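Local atomic coordinates of plasmid stabilization system (Mesorhizobium opportunistum, PDB entry 5CEG), a protein that probably acts as the ParE-like toxin of a type II toxin-antitoxin system, a member of the RelE toxin family. Residues B[19-22]-B[23-27]; B[69-72]-B[73-77]. One frame throughout, in Å; residues are numbered along the deposited sequence.

Overall arrangement
Both contacts are local, between neighbouring residues of the chain, and both bring it to or from the same mixed sheet. Contact 1 (19-22 with 23-27) is a capped helix start, leading from strand 18-21, an edge strand within this chain, into helix 23-37. Contact 2 (69-72 with 73-77) is a beta turn leading from a loop into strand 76-80, on the far side of strands 100-108 and 83-90. Their centres are about 17 Å apart and their nearest atoms about 11 Å. Contact 1 lies nearer the middle of the chain and is mostly polar, a serine cap with one aromatic edge. Contact 2 lies further out; it combines one backbone turn bond with apolar contacts of Ile71 with Ala75 and Met77. A chain of another protein reaches both.

Contact 1 (B[19-22]-B[23-27]); sequences LVWS and PTAKA
Ser22 meets the first turn of helix 23-37 with both its side chain and its carbonyl. Its OG accepts a hydrogen bond from Ala25 N at 2.9 Å. The N-H points at the oxygen with an angle of 155°. With chi1 at 80°, OG sits between the backbone N and the carbonyl carbon of its own residue, which turns it toward the start of the helix. Ser22 O takes Lys26 N at 3.0 Å, in a bond running nearly along the C=O axis. This is an N-cap: Ser22 follows strand 18-21 and stands just before the helix, and its hydroxyl satisfies an amide of the first helical turn. Pro23 follows as the first helical residue, a place where a missing amide hydrogen costs no helix bond. The same hydroxyl is also hydrogen-bonded to Val104 O, so the cap is tied to the neighbouring strand 100-108. Ala25 adds an apolar side to the junction. Its CB lies 3.5 Å from Ser22 OG. The same methyl comes to the edge of the Trp21 indole, near the ring plane, with CE3 4.2 Å from Ala25 CB. The indole also packs on Ile103 of strand 100-108 and on Ala55 of helix 41-60. The Lys26 side chain runs fully extended away from the strand, toward a chain of another protein.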
ATOM      1  N   LEU B  19       9.907  30.098  23.541  1.00 12.77           N
ATOM      2  CA  LEU B  19       9.570  28.775  23.032  1.00 12.79           C
ATOM      3  C   LEU B  19       9.700  27.752  24.144  1.00 13.67           C
ATOM      4  O   LEU B  19      10.743  27.630  24.792  1.00 14.48           O
ATOM      5  CB  LEU B  19      10.456  28.398  21.836  1.00 19.96           C
ATOM      6  CG  LEU B  19       9.953  27.186  21.025  1.00 18.32           C
ATOM      7  CD1 LEU B  19      10.161  27.395  19.530  1.00 22.01           C
ATOM      8  CD2 LEU B  19      10.650  25.934  21.475  1.00 22.03           C
ATOM      9  N   VAL B  20       8.622  27.012  24.366  1.00 12.62           N
ATOM     10  CA  VAL B  20       8.586  25.997  25.397  1.00 11.17           C
ATOM     11  C   VAL B  20       8.114  24.680  24.791  1.00 11.92           C
ATOM     12  O   VAL B  20       7.564  24.663  23.683  1.00 11.70           O
ATOM     13  CB  VAL B  20       7.670  26.412  26.566  1.00 11.59           C
ATOM     14  CG1 VAL B  20       8.292  27.625  27.315  1.00 15.39           C
ATOM     15  CG2 VAL B  20       6.281  26.773  26.064  1.00 12.43           C
ATOM     16  N   TRP B  21       8.374  23.596  25.513  1.00 10.11           N
ATOM     17  CA  TRP B  21       8.070  22.241  25.046  1.00 10.55           C
ATOM     18  C   TRP B  21       7.226  21.550  26.102  1.00 13.36           C
ATOM     19  O   TRP B  21       7.522  21.643  27.287  1.00 12.23           O
ATOM     20  CB  TRP B  21       9.351  21.429  24.804  1.00 11.10           C
ATOM     21  CG  TRP B  21      10.381  22.048  23.892  1.00 13.74           C
ATOM     22  CD1 TRP B  21      11.127  23.173  24.134  1.00 14.91           C
ATOM     23  CD2 TRP B  21      10.817  21.549  22.612  1.00 11.45           C
ATOM     24  NE1 TRP B  21      11.982  23.414  23.083  1.00 13.22           N
ATOM     25  CE2 TRP B  21      11.813  22.433  22.137  1.00 11.79           C
ATOM     26  CE3 TRP B  21      10.458  20.448  21.822  1.00 12.10           C
ATOM     27  CZ2 TRP B  21      12.451  22.247  20.912  1.00 12.72           C
ATOM     28  CZ3 TRP B  21      11.087  20.273  20.605  1.00 10.92           C
ATOM     29  CH2 TRP B  21      12.078  21.166  20.162  1.00 11.93           C
ATOM     30  N   SER B  22       6.174  20.849  25.693  1.00 11.33           N
ATOM     31  CA  SER B  22       5.412  20.081  26.666  1.00 11.33           C
ATOM     32  C   SER B  22       6.299  19.012  27.294  1.00  9.94           C
ATOM     33  O   SER B  22       7.263  18.545  26.688  1.00 10.82           O
ATOM     34  CB  SER B  22       4.184  19.437  26.009  1.00 10.32           C
ATOM     35  OG  SER B  22       4.572  18.253  25.317  1.00 11.64           O
ATOM     36  N   PRO B  23       5.980  18.597  28.529  1.00  9.82           N
ATOM     37  CA  PRO B  23       6.719  17.473  29.105  1.00 12.00           C
ATOM     38  C   PRO B  23       6.770  16.253  28.180  1.00 10.77           C
ATOM     39  O   PRO B  23       7.820  15.612  28.080  1.00 10.83           O
ATOM     40  CB  PRO B  23       5.929  17.170  30.382  1.00 14.27           C
ATOM     41  CG  PRO B  23       5.431  18.516  30.792  1.00 13.40           C
ATOM     42  CD  PRO B  23       5.063  19.217  29.501  1.00 12.46           C
ATOM     43  N   THR B  24       5.665  15.946  27.505  1.00 11.00           N
ATOM     44  CA  THR B  24       5.685  14.811  26.584  1.00 10.29           C
ATOM     45  C   THR B  24       6.623  15.056  25.397  1.00  9.47           C
ATOM     46  O   THR B  24       7.306  14.126  24.957  1.00 10.70           O
ATOM     47  CB  THR B  24       4.294  14.475  26.039  1.00 11.39           C
ATOM     48  OG1 THR B  24       3.352  14.432  27.123  1.00 13.21           O
ATOM     49  CG2 THR B  24       4.333  13.101  25.372  1.00 13.58           C
ATOM     50  N   ALA B  25       6.681  16.293  24.897  1.00 10.17           N
ATOM     51  CA  ALA B  25       7.592  16.581  23.785  1.00  9.68           C
ATOM     52  C   ALA B  25       9.052  16.395  24.200  1.00  9.83           C
ATOM     53  O   ALA B  25       9.866  15.917  23.423  1.00 10.58           O
ATOM     54  CB  ALA B  25       7.368  17.990  23.251  1.00  9.66           C
ATOM     55  N   LYS B  26       9.391  16.808  25.421  1.00  9.77           N
ATOM     56  CA  LYS B  26      10.733  16.544  25.928  1.00 11.24           C
ATOM     57  C   LYS B  26      11.012  15.041  25.962  1.00 11.03           C
ATOM     58  O   LYS B  26      12.081  14.593  25.559  1.00 11.43           O
ATOM     59  CB  LYS B  26      10.909  17.152  27.325  1.00 12.16           C
ATOM     60  CG  LYS B  26      12.293  16.924  27.899  1.00 15.28           C
ATOM     61  CD  LYS B  26      12.394  17.500  29.316  1.00 22.85           C
ATOM     62  CE  LYS B  26      13.765  17.233  29.930  1.00 40.24           C
ATOM     63  NZ  LYS B  26      13.904  17.890  31.264  1.00 41.42           N
ATOM     64  N   ALA B  27      10.031  14.262  26.419  1.00 11.88           N
ATOM     65  CA  ALA B  27      10.160  12.814  26.434  1.00 12.60           C
ATOM     66  C   ALA B  27      10.329  12.251  25.024  1.00  9.47           C
ATOM     67  O   ALA B  27      11.098  11.300  24.821  1.00 12.16           O
ATOM     68  CB  ALA B  27       8.942  12.176  27.130  1.00 10.77           C
TER

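Contact 2 (B[69-72]-B[73-77]); sequences PDIR and PSARM
A type I beta turn from Arg72 to Ala75 leads the chain out of the loop after strand 66-67 and toward strand 76-80 of the ParE-like toxin sheet. Arg72 O accepts from Ala75 N at 3.0 Å. The hydrogen bond is fairly straight, with 163° at the hydrogen, but the donor stands well above the carbonyl plane, 52° out of it. Pro73 and Ser74 are the two central residues, and the ring of Pro73 restricts phi at the first of them to values that suit this turn. The Pro73 ring and the Arg72 side chain lie side by side and point the same way. Arg72 CD is 4.1 Å from Pro73 CD. Beyond this the arginine leads away from the turn, and its NH2 forms a salt bridge with an acidic side chain of another protein chain. Ser74 OG is hydrogen-bonded to Glu88 of strand 83-90.

The Ala75 methyl faces back toward 69-72. Its CB lies 3.4 Å from Arg72 O and 4.1 Å from Ile71 CB. Both Ile71 and Ala75 are buried, and each also packs against the other protein chain. Pro69, earlier in the loop, touches the turn with its CB, 3.8 Å from Pro73 O. Met77 packs on Val84 and Leu86 of the adjacent strand. Its chain is extended through chi2 and then bends at chi3 (-58°), which swings the terminal methyl to the loop. There it crosses the isoleucine at about a right angle, with Met77 CE 4.1 Å from Ile71 CD1.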
ATOM      1  N   PRO B  69      -6.010  22.387  11.612  1.00 14.42           N
ATOM      2  CA  PRO B  69      -7.148  22.403  12.533  1.00 15.00           C
ATOM      3  C   PRO B  69      -7.919  21.084  12.532  1.00 16.69           C
ATOM      4  O   PRO B  69      -8.739  20.864  13.422  1.00 19.22           O
ATOM      5  CB  PRO B  69      -8.012  23.556  12.004  1.00 19.23           C
ATOM      6  CG  PRO B  69      -7.645  23.673  10.568  1.00 22.33           C
ATOM      7  CD  PRO B  69      -6.206  23.285  10.459  1.00 18.18           C
ATOM      8  N   ASP B  70      -7.642  20.213  11.561  1.00 18.38           N
ATOM      9  CA  ASP B  70      -8.253  18.891  11.560  1.00 18.48           C
ATOM     10  C   ASP B  70      -7.706  18.021  12.689  1.00 17.69           C
ATOM     11  O   ASP B  70      -8.329  17.032  13.072  1.00 17.60           O
ATOM     12  CB  ASP B  70      -8.065  18.194  10.200  1.00 20.55           C
ATOM     13  CG  ASP B  70      -6.613  18.166   9.723  1.00 20.95           C
ATOM     14  OD1 ASP B  70      -5.832  19.099  10.005  1.00 20.06           O
ATOM     15  OD2 ASP B  70      -6.250  17.194   9.030  1.00 25.58           O
ATOM     16  N   ILE B  71      -6.550  18.392  13.231  1.00 14.20           N
ATOM     17  CA  ILE B  71      -5.989  17.686  14.383  1.00 14.15           C
ATOM     18  C   ILE B  71      -6.635  18.254  15.650  1.00 13.92           C
ATOM     19  O   ILE B  71      -7.454  17.585  16.302  1.00 13.38           O
ATOM     20  CB  ILE B  71      -4.449  17.817  14.436  1.00 12.55           C
ATOM     21  CG1 ILE B  71      -3.831  17.181  13.182  1.00 14.15           C
ATOM     22  CG2 ILE B  71      -3.882  17.163  15.698  1.00 14.67           C
ATOM     23  CD1 ILE B  71      -2.319  17.384  13.064  1.00 17.29           C
ATOM     24  N   ARG B  72      -6.273  19.492  15.975  1.00 13.54           N
ATOM     25  CA  ARG B  72      -6.998  20.298  16.970  1.00 12.36           C
ATOM     26  C   ARG B  72      -6.983  21.731  16.445  1.00 14.34           C
ATOM     27  O   ARG B  72      -6.138  22.075  15.626  1.00 13.16           O
ATOM     28  CB  ARG B  72      -6.367  20.198  18.376  1.00 11.83           C
ATOM     29  CG  ARG B  72      -6.621  18.889  19.130  1.00 11.91           C
ATOM     30  CD  ARG B  72      -8.106  18.639  19.419  1.00 11.82           C
ATOM     31  NE  ARG B  72      -8.290  17.436  20.228  1.00 13.30           N
ATOM     32  CZ  ARG B  72      -9.463  16.843  20.428  1.00 14.99           C
ATOM     33  NH1 ARG B  72     -10.559  17.348  19.879  1.00 17.17           N
ATOM     34  NH2 ARG B  72      -9.539  15.752  21.174  1.00 14.45           N
ATOM     35  N   PRO B  73      -7.921  22.583  16.902  1.00 13.37           N
ATOM     36  CA  PRO B  73      -8.125  23.862  16.204  1.00 14.77           C
ATOM     37  C   PRO B  73      -6.881  24.751  16.068  1.00 13.68           C
ATOM     38  O   PRO B  73      -6.732  25.392  15.035  1.00 14.54           O
ATOM     39  CB  PRO B  73      -9.193  24.554  17.062  1.00 14.98           C
ATOM     40  CG  PRO B  73      -9.975  23.421  17.633  1.00 16.36           C
ATOM     41  CD  PRO B  73      -8.954  22.341  17.926  1.00 15.76           C
ATOM     42  N   SER B  74      -6.002  24.763  17.070  1.00 14.38           N
ATOM     43  CA  SER B  74      -4.818  25.626  17.042  1.00 12.24           C
ATOM     44  C   SER B  74      -3.566  24.930  16.533  1.00 13.01           C
ATOM     45  O   SER B  74      -2.490  25.532  16.497  1.00 14.12           O
ATOM     46  CB  SER B  74      -4.531  26.163  18.442  1.00 14.22           C
ATOM     47  OG  SER B  74      -4.212  25.101  19.328  1.00 15.53           O
ATOM     48  N   ALA B  75      -3.688  23.655  16.175  1.00 11.68           N
ATOM     49  CA  ALA B  75      -2.489  22.888  15.837  1.00 11.42           C
ATOM     50  C   ALA B  75      -1.829  23.363  14.552  1.00 13.59           C
ATOM     51  O   ALA B  75      -2.499  23.741  13.585  1.00 14.01           O
ATOM     52  CB  ALA B  75      -2.819  21.387  15.719  1.00 11.29           C
ATOM     53  N   ARG B  76      -0.502  23.318  14.562  1.00 10.21           N
ATOM     54  CA  ARG B  76       0.328  23.620  13.409  1.00 12.34           C
ATOM     55  C   ARG B  76       1.353  22.509  13.270  1.00 14.15           C
ATOM     56  O   ARG B  76       1.759  21.890  14.253  1.00 11.95           O
ATOM     57  CB  ARG B  76       1.038  24.970  13.563  1.00 11.96           C
ATOM     58  CG  ARG B  76       0.132  26.179  13.450  1.00 13.88           C
ATOM     59  CD  ARG B  76       0.910  27.453  13.782  1.00 15.65           C
ATOM     60  NE  ARG B  76       0.082  28.656  13.675  1.00 18.55           N
ATOM     61  CZ  ARG B  76      -0.095  29.346  12.551  1.00 19.86           C
ATOM     62  NH1 ARG B  76       0.497  28.968  11.416  1.00 22.11           N
ATOM     63  NH2 ARG B  76      -0.857  30.427  12.560  1.00 20.14           N
ATOM     64  N   MET B  77       1.789  22.263  12.044  1.00 14.95           N
ATOM     65  CA  MET B  77       2.749  21.196  11.796  1.00 12.33           C
ATOM     66  C   MET B  77       3.964  21.761  11.084  1.00 14.71           C
ATOM     67  O   MET B  77       3.825  22.501  10.106  1.00 16.84           O
ATOM     68  CB  MET B  77       2.085  20.090  10.966  1.00 16.27           C
ATOM     69  CG  MET B  77       3.024  19.073  10.424  1.00 27.89           C
ATOM     70  SD  MET B  77       2.131  17.842   9.449  1.00 34.15           S
ATOM     71  CE  MET B  77       0.970  17.206  10.652  1.00 23.60           C
TER